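Local coordinates for LPXTG-motif cell wall anchor domain protein (Mobiluncus mulieris, PDB 5U5O) that probably serves in adhesion as part of a giant cell-wall-anchored surface protein, built of Ig-like domains stiffened by covalent cross-links inside the chain, at residues D25-K30 and V103-L108; G48-Q53 and L120-Q125; N111-D116 and G221-D226; K115-L120 and S161-P166. One frame throughout, in Å; residues are numbered along the deposited sequence. Where two conformers were deposited one is given.

Interaction 1 of 4, residues D25-K30 and V103-L108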
loop_
_atom_site.group_PDB
_atom_site.type_symbol
_atom_site.label_atom_id
_atom_site.label_comp_id
_atom_site.label_asym_id
_atom_site.label_seq_id
_atom_site.Cartn_x
_atom_site.Cartn_y
_atom_site.Cartn_z
ATOM N N ASP A 25 5.199 -3.694 -13.277
ATOM C CA ASP A 25 3.842 -4.163 -13.629
ATOM C C ASP A 25 3.367 -5.400 -12.857
ATOM O O ASP A 25 2.175 -5.709 -12.883
ATOM C CB ASP A 25 3.699 -4.361 -15.149
ATOM C CG ASP A 25 4.504 -5.540 -15.677
ATOM O OD1 ASP A 25 5.491 -5.947 -15.024
ATOM O OD2 ASP A 25 4.155 -6.047 -16.765
ATOM N N ALA A 26 4.290 -6.099 -12.195
ATOM C CA ALA A 26 3.971 -7.289 -11.406
ATOM C C ALA A 26 4.995 -7.460 -10.320
ATOM O O ALA A 26 6.097 -6.918 -10.396
ATOM C CB ALA A 26 3.957 -8.521 -12.295
ATOM N N PHE A 27 4.622 -8.242 -9.316
ATOM C CA PHE A 27 5.514 -8.583 -8.229
ATOM C C PHE A 27 5.487 -10.080 -8.027
ATOM O O PHE A 27 4.454 -10.711 -8.220
ATOM C CB PHE A 27 5.069 -7.920 -6.939
ATOM C CG PHE A 27 5.197 -6.439 -6.982
ATOM C CD1 PHE A 27 6.400 -5.821 -6.646
ATOM C CD2 PHE A 27 4.131 -5.667 -7.371
ATOM C CE1 PHE A 27 6.529 -4.446 -6.691
ATOM C CE2 PHE A 27 4.251 -4.286 -7.427
ATOM C CZ PHE A 27 5.453 -3.678 -7.080
ATOM N N THR A 28 6.639 -10.625 -7.670
ATOM C CA THR A 28 6.763 -12.050 -7.447
ATOM C C THR A 28 6.976 -12.305 -5.970
ATOM O O THR A 28 7.961 -11.847 -5.380
ATOM C CB THR A 28 7.926 -12.653 -8.233
ATOM O OG1 THR A 28 7.674 -12.487 -9.631
ATOM C CG2 THR A 28 8.065 -14.150 -7.934
ATOM N N ILE A 29 6.020 -13.022 -5.380
ATOM C CA ILE A 29 6.132 -13.521 -4.013
ATOM C C ILE A 29 6.860 -14.875 -4.087
ATOM O O ILE A 29 6.385 -15.808 -4.753
ATOM C CB ILE A 29 4.752 -13.613 -3.341
ATOM C CG1 ILE A 29 4.186 -12.230 -2.990
ATOM C CG2 ILE A 29 4.849 -14.404 -2.038
ATOM C CD1 ILE A 29 3.893 -11.301 -4.154
ATOM N N LYS A 30 8.044 -14.941 -3.481
ATOM C CA LYS A 30 8.724 -16.212 -3.245
ATOM C C LYS A 30 8.039 -16.920 -2.067
ATOM O O LYS A 30 8.032 -16.428 -0.936
ATOM C CB LYS A 30 10.186 -15.991 -2.921
ATOM C CG LYS A 30 10.994 -17.279 -2.862
ATOM C CD LYS A 30 12.353 -16.980 -2.287
ATOM C CE LYS A 30 13.271 -18.173 -2.350
ATOM N NZ LYS A 30 14.659 -17.784 -1.983
ATOM N N VAL A 103 1.830 -11.585 -8.923
ATOM C CA VAL A 103 0.630 -10.761 -8.917
ATOM C C VAL A 103 0.856 -9.500 -9.749
ATOM O O VAL A 103 1.889 -8.828 -9.630
ATOM C CB VAL A 103 0.168 -10.440 -7.465
ATOM C CG1 VAL A 103 1.266 -9.794 -6.633
ATOM C CG2 VAL A 103 -1.103 -9.609 -7.457
ATOM N N LYS A 104 -0.121 -9.194 -10.597
ATOM C CA LYS A 104 -0.099 -7.972 -11.388
ATOM C C LYS A 104 -0.352 -6.781 -10.477
ATOM O O LYS A 104 -1.263 -6.811 -9.657
ATOM C CB LYS A 104 -1.158 -8.014 -12.490
ATOM C CG LYS A 104 -0.896 -9.076 -13.549
ATOM C CD LYS A 104 -1.919 -9.022 -14.677
ATOM C CE LYS A 104 -3.318 -9.373 -14.188
ATOM N NZ LYS A 104 -4.269 -9.652 -15.297
ATOM N N ARG A 105 0.443 -5.726 -10.633
ATOM C CA ARG A 105 0.295 -4.535 -9.795
ATOM C C ARG A 105 -1.126 -3.976 -9.859
ATOM O O ARG A 105 -1.665 -3.559 -8.834
ATOM C CB ARG A 105 1.315 -3.455 -10.162
ATOM C CG ARG A 105 1.461 -2.370 -9.099
ATOM C CD ARG A 105 2.703 -1.519 -9.338
ATOM N NE ARG A 105 2.489 -0.547 -10.401
ATOM C CZ ARG A 105 1.797 0.586 -10.278
ATOM N NH1 ARG A 105 1.672 1.386 -11.328
ATOM N NH2 ARG A 105 1.224 0.933 -9.127
ATOM N N GLU A 106 -1.735 -4.001 -11.048
ATOM C CA GLU A 106 -3.106 -3.491 -11.217
ATOM C C GLU A 106 -4.191 -4.319 -10.514
ATOM O O GLU A 106 -5.252 -3.792 -10.199
ATOM C CB GLU A 106 -3.456 -3.292 -12.700
ATOM C CG GLU A 106 -3.569 -4.560 -13.540
ATOM C CD GLU A 106 -4.215 -4.340 -14.900
ATOM O OE1 GLU A 106 -4.596 -3.192 -15.238
ATOM O OE2 GLU A 106 -4.344 -5.336 -15.636
ATOM N N ASP A 107 -3.933 -5.608 -10.270
ATOM C CA ASP A 107 -4.841 -6.429 -9.453
ATOM C C ASP A 107 -4.794 -6.077 -7.966
ATOM O O ASP A 107 -5.700 -6.451 -7.217
ATOM C CB ASP A 107 -4.553 -7.923 -9.645
ATOM C CG ASP A 107 -4.936 -8.422 -11.025
ATOM O OD1 ASP A 107 -5.546 -7.660 -11.807
ATOM O OD2 ASP A 107 -4.633 -9.588 -11.325
ATOM N N LEU A 108 -3.739 -5.387 -7.539
ATOM C CA LEU A 108 -3.648 -4.835 -6.186
ATOM C C LEU A 108 -4.216 -3.422 -6.098
ATOM O O LEU A 108 -4.997 -3.109 -5.199
ATOM C CB LEU A 108 -2.191 -4.855 -5.704
ATOM C CG LEU A 108 -1.567 -6.250 -5.571
ATOM C CD1 LEU A 108 -0.072 -6.140 -5.317
ATOM C CD2 LEU A 108 -2.246 -7.045 -4.468
HETATM O O HOH W 1 -0.122 -4.308 -13.464
#

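Interaction 2 of 4, residues G48-Q53 and L120-Q125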
loop_
_atom_site.group_PDB
_atom_site.type_symbol
_atom_site.label_atom_id
_atom_site.label_comp_id
_atom_site.label_asym_id
_atom_site.label_seq_id
_atom_site.Cartn_x
_atom_site.Cartn_y
_atom_site.Cartn_z
ATOM N N GLY A 48 0.027 -23.419 -3.805
ATOM C CA GLY A 48 0.012 -22.164 -3.087
ATOM C C GLY A 48 -0.945 -21.175 -3.738
ATOM O O GLY A 48 -1.144 -21.198 -4.968
ATOM N N GLN A 49 -1.512 -20.296 -2.917
ATOM C CA GLN A 49 -2.350 -19.190 -3.378
ATOM C C GLN A 49 -2.019 -17.950 -2.591
ATOM O O GLN A 49 -1.733 -18.014 -1.403
ATOM C CB GLN A 49 -3.848 -19.477 -3.242
ATOM C CG GLN A 49 -4.302 -20.803 -3.807
ATOM C CD GLN A 49 -4.064 -21.971 -2.856
ATOM O OE1 GLN A 49 -4.251 -21.857 -1.632
ATOM N NE2 GLN A 49 -3.648 -23.103 -3.411
ATOM N N LEU A 50 -2.101 -16.812 -3.280
ATOM C CA LEU A 50 -1.910 -15.501 -2.686
ATOM C C LEU A 50 -3.248 -14.782 -2.595
ATOM O O LEU A 50 -3.978 -14.699 -3.591
ATOM C CB LEU A 50 -0.962 -14.673 -3.572
ATOM C CG LEU A 50 -0.548 -13.327 -2.999
ATOM C CD1 LEU A 50 0.334 -13.469 -1.777
ATOM C CD2 LEU A 50 0.168 -12.532 -4.087
ATOM N N TYR A 51 -3.546 -14.241 -1.414
ATOM C CA TYR A 51 -4.789 -13.522 -1.160
ATOM C C TYR A 51 -4.529 -12.204 -0.457
ATOM O O TYR A 51 -3.566 -12.084 0.297
ATOM C CB TYR A 51 -5.665 -14.324 -0.201
ATOM C CG TYR A 51 -6.178 -15.640 -0.706
ATOM C CD1 TYR A 51 -7.290 -15.698 -1.532
ATOM C CD2 TYR A 51 -5.596 -16.850 -0.285
ATOM C CE1 TYR A 51 -7.796 -16.910 -1.968
ATOM C CE2 TYR A 51 -6.097 -18.069 -0.720
ATOM C CZ TYR A 51 -7.194 -18.089 -1.562
ATOM O OH TYR A 51 -7.719 -19.257 -2.026
ATOM N N GLU A 52 -5.406 -11.232 -0.678
ATOM C CA GLU A 52 -5.531 -10.115 0.249
ATOM C C GLU A 52 -6.173 -10.681 1.533
ATOM O O GLU A 52 -7.085 -11.529 1.470
ATOM C CB GLU A 52 -6.324 -8.952 -0.376
ATOM C CG GLU A 52 -6.440 -7.718 0.509
ATOM C CD GLU A 52 -7.558 -7.807 1.531
ATOM O OE1 GLU A 52 -8.643 -8.331 1.203
ATOM O OE2 GLU A 52 -7.346 -7.370 2.680
ATOM N N GLN A 53 -5.666 -10.236 2.683
ATOM C CA GLN A 53 -5.950 -10.877 3.973
ATOM C C GLN A 53 -7.433 -10.949 4.336
ATOM O O GLN A 53 -7.887 -11.979 4.833
ATOM C CB GLN A 53 -5.171 -10.200 5.100
ATOM C CG GLN A 53 -5.277 -10.913 6.444
ATOM C CD GLN A 53 -4.619 -10.134 7.563
ATOM O OE1 GLN A 53 -4.754 -8.911 7.641
ATOM N NE2 GLN A 53 -3.917 -10.838 8.450
ATOM N N LEU A 120 -1.290 -8.945 2.476
ATOM C CA LEU A 120 -1.386 -10.194 1.714
ATOM C C LEU A 120 -0.961 -11.406 2.537
ATOM O O LEU A 120 -0.163 -11.291 3.456
ATOM C CB LEU A 120 -0.500 -10.119 0.473
ATOM C CG LEU A 120 -0.684 -8.885 -0.408
ATOM C CD1 LEU A 120 0.281 -8.906 -1.587
ATOM C CD2 LEU A 120 -2.107 -8.781 -0.932
ATOM N N VAL A 121 -1.418 -12.572 2.112
ATOM C CA VAL A 121 -1.040 -13.807 2.793
ATOM C C VAL A 121 -1.057 -14.969 1.805
ATOM O O VAL A 121 -1.918 -15.040 0.936
ATOM C CB VAL A 121 -1.936 -14.052 4.043
ATOM C CG1 VAL A 121 -3.387 -14.268 3.625
ATOM C CG2 VAL A 121 -1.403 -15.198 4.903
ATOM N N VAL A 122 -0.100 -15.879 1.992
ATOM C CA VAL A 122 0.043 -17.106 1.210
ATOM C C VAL A 122 -0.597 -18.273 1.987
ATOM O O VAL A 122 -0.399 -18.405 3.211
ATOM C CB VAL A 122 1.518 -17.434 1.002
ATOM C CG1 VAL A 122 1.717 -18.815 0.390
ATOM C CG2 VAL A 122 2.129 -16.366 0.113
ATOM N N TYR A 123 -1.417 -19.050 1.289
ATOM C CA TYR A 123 -1.991 -20.321 1.770
ATOM C C TYR A 123 -1.289 -21.427 1.000
ATOM O O TYR A 123 -0.877 -21.234 -0.152
ATOM C CB TYR A 123 -3.478 -20.323 1.447
ATOM C CG TYR A 123 -4.375 -19.619 2.466
ATOM C CD1 TYR A 123 -3.901 -18.615 3.322
ATOM C CD2 TYR A 123 -5.716 -19.997 2.586
ATOM C CE1 TYR A 123 -4.737 -18.007 4.255
ATOM C CE2 TYR A 123 -6.554 -19.389 3.510
ATOM C CZ TYR A 123 -6.061 -18.400 4.339
ATOM O OH TYR A 123 -6.909 -17.812 5.248
ATOM N N GLU A 124 -1.155 -22.606 1.632
ATOM C CA GLU A 124 -0.462 -23.746 1.009
ATOM C C GLU A 124 -1.165 -25.044 1.379
ATOM O O GLU A 124 -1.694 -25.188 2.507
ATOM C CB GLU A 124 0.995 -23.841 1.472
ATOM C CG GLU A 124 1.887 -24.717 0.598
ATOM C CD GLU A 124 2.358 -24.003 -0.668
ATOM O OE1 GLU A 124 2.233 -22.759 -0.762
ATOM O OE2 GLU A 124 2.815 -24.707 -1.585
ATOM N N GLN A 125 -1.206 -25.975 0.439
ATOM C CA GLN A 125 -1.701 -27.327 0.729
ATOM C C GLN A 125 -0.717 -28.358 0.221
ATOM O O GLN A 125 -0.023 -28.160 -0.813
ATOM C CB GLN A 125 -3.085 -27.564 0.126
ATOM C CG GLN A 125 -4.118 -26.495 0.475
ATOM C CD GLN A 125 -3.988 -25.250 -0.416
ATOM O OE1 GLN A 125 -3.823 -25.370 -1.623
ATOM N NE2 GLN A 125 -4.032 -24.061 0.187
#

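Interaction 3 of 4, residues N111-D116 and G221-D226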
loop_
_atom_site.group_PDB
_atom_site.type_symbol
_atom_site.label_atom_id
_atom_site.label_comp_id
_atom_site.label_asym_id
_atom_site.label_seq_id
_atom_site.Cartn_x
_atom_site.Cartn_y
_atom_site.Cartn_z
ATOM N N ASN A 111 -6.068 0.080 -10.404
ATOM C CA ASN A 111 -5.844 1.379 -11.061
ATOM C C ASN A 111 -6.496 2.589 -10.365
ATOM O O ASN A 111 -6.910 3.553 -11.029
ATOM C CB ASN A 111 -6.249 1.297 -12.538
ATOM C CG ASN A 111 -5.498 0.214 -13.283
ATOM O OD1 ASN A 111 -6.098 -0.684 -13.880
ATOM N ND2 ASN A 111 -4.172 0.290 -13.253
ATOM N N GLN A 112 -6.554 2.528 -9.035
ATOM C CA GLN A 112 -7.142 3.570 -8.202
ATOM C C GLN A 112 -6.121 3.982 -7.156
ATOM O O GLN A 112 -5.115 3.287 -6.935
ATOM C CB GLN A 112 -8.412 3.050 -7.520
ATOM C CG GLN A 112 -9.587 2.848 -8.469
ATOM C CD GLN A 112 -10.750 2.078 -7.853
ATOM O OE1 GLN A 112 -10.599 1.386 -6.843
ATOM N NE2 GLN A 112 -11.921 2.187 -8.474
ATOM N N VAL A 113 -6.399 5.104 -6.500
ATOM C CA VAL A 113 -5.529 5.623 -5.439
ATOM C C VAL A 113 -5.438 4.561 -4.318
ATOM O O VAL A 113 -6.438 3.965 -3.958
ATOM C CB VAL A 113 -6.060 6.974 -4.909
ATOM C CG1 VAL A 113 -5.267 7.467 -3.710
ATOM C CG2 VAL A 113 -6.029 8.016 -6.014
ATOM N N VAL A 114 -4.226 4.323 -3.830
ATOM C CA VAL A 114 -3.971 3.399 -2.713
ATOM C C VAL A 114 -3.767 4.206 -1.424
ATOM O O VAL A 114 -2.766 4.916 -1.290
ATOM C CB VAL A 114 -2.733 2.524 -2.984
ATOM C CG1 VAL A 114 -2.560 1.487 -1.882
ATOM C CG2 VAL A 114 -2.854 1.818 -4.329
ATOM N N LYS A 115 -4.723 4.097 -0.498
ATOM C CA LYS A 115 -4.735 4.878 0.751
ATOM C C LYS A 115 -3.876 4.278 1.864
ATOM O O LYS A 115 -3.375 4.984 2.725
ATOM C CB LYS A 115 -6.171 4.971 1.302
ATOM C CG LYS A 115 -7.208 5.580 0.371
ATOM C CD LYS A 115 -8.594 5.571 1.012
ATOM C CE LYS A 115 -9.299 4.229 0.886
ATOM N NZ LYS A 115 -9.822 3.980 -0.488
ATOM N N ASP A 116 -3.748 2.958 1.866
ATOM C CA ASP A 116 -3.200 2.225 3.016
ATOM C C ASP A 116 -2.425 1.012 2.543
ATOM O O ASP A 116 -2.617 0.544 1.428
ATOM C CB ASP A 116 -4.333 1.733 3.936
ATOM C CG ASP A 116 -5.072 2.856 4.634
ATOM O OD1 ASP A 116 -4.456 3.545 5.480
ATOM O OD2 ASP A 116 -6.285 3.022 4.362
ATOM N N GLY A 221 1.879 12.660 3.952
ATOM C CA GLY A 221 1.125 11.394 3.919
ATOM C C GLY A 221 -0.111 11.387 3.041
ATOM O O GLY A 221 -1.122 10.747 3.360
ATOM N N ILE A 222 -0.028 12.108 1.924
ATOM C CA ILE A 222 -1.148 12.196 1.001
ATOM C C ILE A 222 -1.028 11.048 -0.016
ATOM O O ILE A 222 0.005 10.941 -0.690
ATOM C CB ILE A 222 -1.198 13.564 0.281
ATOM C CG1 ILE A 222 -1.288 14.681 1.334
ATOM C CG2 ILE A 222 -2.400 13.584 -0.637
ATOM C CD1 ILE A 222 -1.189 16.093 0.763
ATOM N N PRO A 223 -2.086 10.217 -0.169
ATOM C CA PRO A 223 -2.063 9.152 -1.175
ATOM C C PRO A 223 -1.735 9.695 -2.579
ATOM O O PRO A 223 -2.216 10.752 -2.972
ATOM C CB PRO A 223 -3.489 8.604 -1.127
ATOM C CG PRO A 223 -3.933 8.848 0.271
ATOM C CD PRO A 223 -3.329 10.187 0.616
ATOM N N LEU A 224 -0.919 8.963 -3.319
ATOM C CA LEU A 224 -0.544 9.337 -4.667
ATOM C C LEU A 224 -1.763 9.301 -5.585
ATOM O O LEU A 224 -2.493 8.316 -5.664
ATOM C CB LEU A 224 0.560 8.422 -5.153
ATOM C CG LEU A 224 1.885 8.594 -4.397
ATOM C CD1 LEU A 224 2.864 7.515 -4.837
ATOM C CD2 LEU A 224 2.488 9.984 -4.589
ATOM N N GLY A 225 -1.994 10.432 -6.249
ATOM C CA GLY A 225 -3.183 10.640 -7.056
ATOM C C GLY A 225 -4.360 11.281 -6.370
ATOM O O GLY A 225 -5.429 11.394 -6.971
ATOM N N ASP A 226 -4.191 11.693 -5.110
ATOM C CA ASP A 226 -5.286 12.291 -4.381
ATOM C C ASP A 226 -5.603 13.678 -4.945
ATOM O O ASP A 226 -4.770 14.347 -5.615
ATOM C CB ASP A 226 -4.961 12.397 -2.883
ATOM C CG ASP A 226 -6.184 12.308 -2.006
ATOM O OD1 ASP A 226 -7.337 12.377 -2.520
ATOM O OD2 ASP A 226 -5.999 12.139 -0.771
HETATM O O HOH W 2 -0.446 6.205 -2.313
HETATM O O HOH W 3 -1.841 5.845 -4.796
#

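Interaction 4 of 4, residues K115-L120 and S161-P166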
loop_
_atom_site.group_PDB
_atom_site.type_symbol
_atom_site.label_atom_id
_atom_site.label_comp_id
_atom_site.label_asym_id
_atom_site.label_seq_id
_atom_site.Cartn_x
_atom_site.Cartn_y
_atom_site.Cartn_z
ATOM N N LYS A 115 -4.723 4.097 -0.498
ATOM C CA LYS A 115 -4.735 4.878 0.751
ATOM C C LYS A 115 -3.876 4.278 1.864
ATOM O O LYS A 115 -3.375 4.984 2.725
ATOM C CB LYS A 115 -6.171 4.971 1.302
ATOM C CG LYS A 115 -7.208 5.580 0.371
ATOM C CD LYS A 115 -8.594 5.571 1.012
ATOM C CE LYS A 115 -9.299 4.229 0.886
ATOM N NZ LYS A 115 -9.822 3.980 -0.488
ATOM N N ASP A 116 -3.748 2.958 1.866
ATOM C CA ASP A 116 -3.200 2.225 3.016
ATOM C C ASP A 116 -2.425 1.012 2.543
ATOM O O ASP A 116 -2.617 0.544 1.428
ATOM C CB ASP A 116 -4.333 1.733 3.936
ATOM C CG ASP A 116 -5.072 2.856 4.634
ATOM O OD1 ASP A 116 -4.456 3.545 5.480
ATOM O OD2 ASP A 116 -6.285 3.022 4.362
ATOM N N ASP A 117 -1.557 0.504 3.411
ATOM C CA ASP A 117 -0.941 -0.810 3.226
ATOM C C ASP A 117 -2.006 -1.846 2.878
ATOM O O ASP A 117 -3.101 -1.845 3.463
ATOM C CB ASP A 117 -0.236 -1.256 4.514
ATOM C CG ASP A 117 1.060 -0.498 4.796
ATOM O OD1 ASP A 117 1.572 0.210 3.909
ATOM O OD2 ASP A 117 1.563 -0.628 5.934
ATOM N N ILE A 118 -1.690 -2.727 1.929
ATOM C CA ILE A 118 -2.559 -3.853 1.604
ATOM C C ILE A 118 -1.894 -5.109 2.178
ATOM O O ILE A 118 -0.749 -5.413 1.842
ATOM C CB ILE A 118 -2.774 -4.018 0.086
ATOM C CG1 ILE A 118 -3.401 -2.749 -0.500
ATOM C CG2 ILE A 118 -3.661 -5.235 -0.211
ATOM C CD1 ILE A 118 -3.188 -2.596 -1.996
ATOM N N ALA A 119 -2.597 -5.786 3.084
ATOM C CA ALA A 119 -2.091 -7.019 3.687
ATOM C C ALA A 119 -2.358 -8.213 2.785
ATOM O O ALA A 119 -3.510 -8.474 2.391
ATOM C CB ALA A 119 -2.712 -7.260 5.058
ATOM N N LEU A 120 -1.290 -8.945 2.476
ATOM C CA LEU A 120 -1.386 -10.194 1.714
ATOM C C LEU A 120 -0.961 -11.406 2.537
ATOM O O LEU A 120 -0.163 -11.291 3.456
ATOM C CB LEU A 120 -0.500 -10.119 0.473
ATOM C CG LEU A 120 -0.684 -8.885 -0.408
ATOM C CD1 LEU A 120 0.281 -8.906 -1.587
ATOM C CD2 LEU A 120 -2.107 -8.781 -0.932
ATOM N N SER A 161 2.815 -13.737 5.570
ATOM C CA SER A 161 2.337 -12.387 5.285
ATOM C C SER A 161 3.302 -11.648 4.371
ATOM O O SER A 161 4.517 -11.848 4.447
ATOM C CB SER A 161 2.158 -11.608 6.589
ATOM O OG SER A 161 3.409 -11.273 7.155
ATOM N N ILE A 162 2.735 -10.777 3.536
ATOM C CA ILE A 162 3.473 -9.796 2.728
ATOM C C ILE A 162 2.676 -8.490 2.790
ATOM O O ILE A 162 1.446 -8.524 2.687
ATOM C CB ILE A 162 3.588 -10.226 1.230
ATOM C CG1 ILE A 162 4.405 -11.523 1.101
ATOM C CG2 ILE A 162 4.190 -9.128 0.357
ATOM C CD1 ILE A 162 5.873 -11.366 1.450
ATOM N N THR A 163 3.369 -7.356 2.908
ATOM C CA THR A 163 2.699 -6.052 2.891
ATOM C C THR A 163 3.008 -5.307 1.606
ATOM O O THR A 163 4.163 -5.050 1.315
ATOM C CB THR A 163 3.109 -5.196 4.092
ATOM O OG1 THR A 163 2.928 -5.960 5.270
ATOM C CG2 THR A 163 2.238 -3.966 4.206
ATOM N N ALA A 164 1.955 -4.991 0.864
ATOM C CA ALA A 164 2.045 -4.124 -0.302
ATOM C C ALA A 164 1.877 -2.683 0.189
ATOM O O ALA A 164 0.762 -2.278 0.551
ATOM C CB ALA A 164 0.957 -4.508 -1.286
ATOM N N GLU A 165 2.996 -1.947 0.240
ATOM C CA GLU A 165 3.066 -0.629 0.877
ATOM C C GLU A 165 2.995 0.482 -0.159
ATOM O O GLU A 165 3.866 0.573 -1.037
ATOM C CB GLU A 165 4.378 -0.457 1.641
ATOM C CG GLU A 165 4.536 -1.404 2.810
ATOM C CD GLU A 165 5.816 -1.179 3.592
ATOM O OE1 GLU A 165 6.788 -0.606 3.058
ATOM O OE2 GLU A 165 5.849 -1.621 4.753
ATOM N N PRO A 166 1.977 1.360 -0.069
ATOM C CA PRO A 166 2.001 2.529 -0.957
ATOM C C PRO A 166 2.980 3.582 -0.458
ATOM O O PRO A 166 3.262 3.657 0.735
ATOM C CB PRO A 166 0.577 3.062 -0.861
ATOM C CG PRO A 166 0.150 2.683 0.512
ATOM C CD PRO A 166 0.792 1.359 0.813
#

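Interaction 1 of 4, residues D25-K30 and V103-L108
The carbonyl oxygen of D25 is gripped twice: R105 N donates to D25 O at 2.8 Å, from above the carbonyl plane, and a water that also accepts from E106 N donates to the same oxygen. Two further backbone bonds follow. F27 N reaches V103 O at 2.8 Å, and V103 N returns to F27 O at 2.9 Å, making F27 and V103 a hydrogen-bonded antiparallel pair. A26 and K104 form the adjoining non-hydrogen-bonded pair, their CA atoms 4.1 Å apart. R105 CG stands anti to the backbone N (chi1 -164°), which carries its aliphatic part to the rim of the F27 ring, with R105 CD 3.7 Å from F27 CE2. The guanidinium plane stands almost perpendicular to that ring, and its NE and NH2 bond to the carbonyls of K24 and V19, so the arginine serves both an apolar edge and polar backbone. On the same face as F27, I29 CD1 meets V103 CG1 at 3.9 Å. The contact thus pairs the start of strand 26-36 with the end of strand 94-104 as it turns into helix 105-109, while I29 and V103 face L50 of strand 43-52.

Interaction 2 of 4, residues G48-Q53 and L120-Q125
Q49 and Y123, like Y51 and V121, are hydrogen-bonded pairs of two neighbouring antiparallel strands, 43-52 and 118-127, in the Ig-like T-Q ester bond domain. Four backbone bonds satisfy the N and O of all four residues: Q49 N to Y123 O (3.0 Å), Y123 N to Q49 O (2.9 Å), and the equivalent two between Y51 and V121. On the face that carries Y51 and Y123, the side chains of Q49 and Q125 add a reciprocal pair. Q125 NE2 gives to Q49 OE1 and Q49 NE2 gives to Q125 OE1, both at 2.9 Å, each donor on a lone pair of its acceptor. Both chains bend at chi2 (82° in Q49, 81° in Q125); the bends bring the amides together, and the paired bonds hold them within 18° of coplanar. Glutamine suits both places because its amide carries a donor and an acceptor side by side; Q125 NE2 has a second acceptor in N153 OD1, which further fixes the flip of that amide.

Next to this polar pair lies a T-shaped aromatic contact, the edge of Y51 directed at the face of Y123 with ring centroids 5.2 Å apart. On the other face L50 CD1 meets V122 CG2, and both side chains pack on I29 of strand 26-36. G48 lies opposite E124, whose OE1 also comes close to the like-charged D31 OD2. Glycine suits this place because the carboxylate fills the room beside it: E124 OE1 sits 3.3 Å from G48 CA.

Interaction 3 of 4, residues N111-D116 and G221-D226
A type II beta turn, P223 to D226, in the DUF5979 domain meets the loop between helix 105-109 and strand 118-127 of the T-Q ester bond domain, so this contact belongs to the junction between the two domains. The turn is closed by D226 N donating to P223 O. L224 and G225 carry the type II angles, and glycine suits the third position because a side chain there would be jammed against the carbonyl oxygen of L224. V113 projects onto the turn. With CG1 anti to the backbone N (chi1 174°), it presses that methyl against P223 CB and sets CG2 3.6 Å from G225 O; L224 O lies near both methyls. A compact branched residue can touch the proline and the turn's carbonyl oxygens at once. K115 CA rests 4.1 Å from P223 CG.

No direct hydrogen bond crosses the segments, and two waters bridge them instead. One accepts from V114 N and donates to L224 O at 2.7 Å; the other accepts from L224 N and donates to V114 O. Both backbone polar groups of each residue are thereby served through water. The contact is tightest where V113 CG1 stands only 3.3 Å from P223 CB, closer than usual for two carbons.

Interaction 4 of 4, residues K115-L120 and S161-P166
With CG anti to its own carbonyl carbon (chi1 -73°), D117 swings its carboxylate over towards the 161-166 segment, and T163, whose CG2 lies anti to the backbone N, offers that methyl in return: T163 CG2 is 3.7 Å from D117 CB. D117 OD1 comes 3.4 Å from P166 CD and also close to CA and CG of E165. The side chains of D117 and E165 run side by side, pointing the same way, their carboxylate planes 12° apart; D117 OD2 and E165 OE2 are 4.6 Å from each other, a like-charge approach near the surface, where solvent can probably soften it. P166, having no N-H to give, ends the pairing suitably, its ring lying against D116 O.

Beyond it the two segments become neighbouring antiparallel strands, 118-127 and the long 150-178, which pair here within the Ig-like T-Q ester bond domain. I118 N donates to A164 O at 2.8 Å in a nearly straight bond (176°), and A164 N answers to I118 O. L120 N donates to I162 O in a more bent bond, with I162 N returning to L120 O from above the carbonyl plane. On the face shared by I118, L120, I162 and A164 the side chains are all aliphatic, and A164 and I162 meet F17 of strand 16-18. Alanine's small side chain suits a place packed against F17 and V19; A164 CB lies 4.0 Å from I118 CB.

How the interactions relate
Interactions 1, 2 and 4 lie within the T-Q ester bond domain, their centres 12 to 14 Å apart. Interactions 2 and 4 share L120 and strand 118-127, which pairs with strand 43-52 on one edge and strand 150-178 on the other. Interaction 1 belongs to the facing sheet; its I29, V103 and L108 pack on L50, V122 and L120, joining the two layers. Along the chain, interaction 1 crosses interaction 2 and closes before 3 and 4 open. Interactions 3 and 4 share K115 and D116. Interaction 3, about 24 Å from interaction 2 between centres, links the domains, as does strand 150-178, which runs on into the second domain; together they probably limit movement between domains.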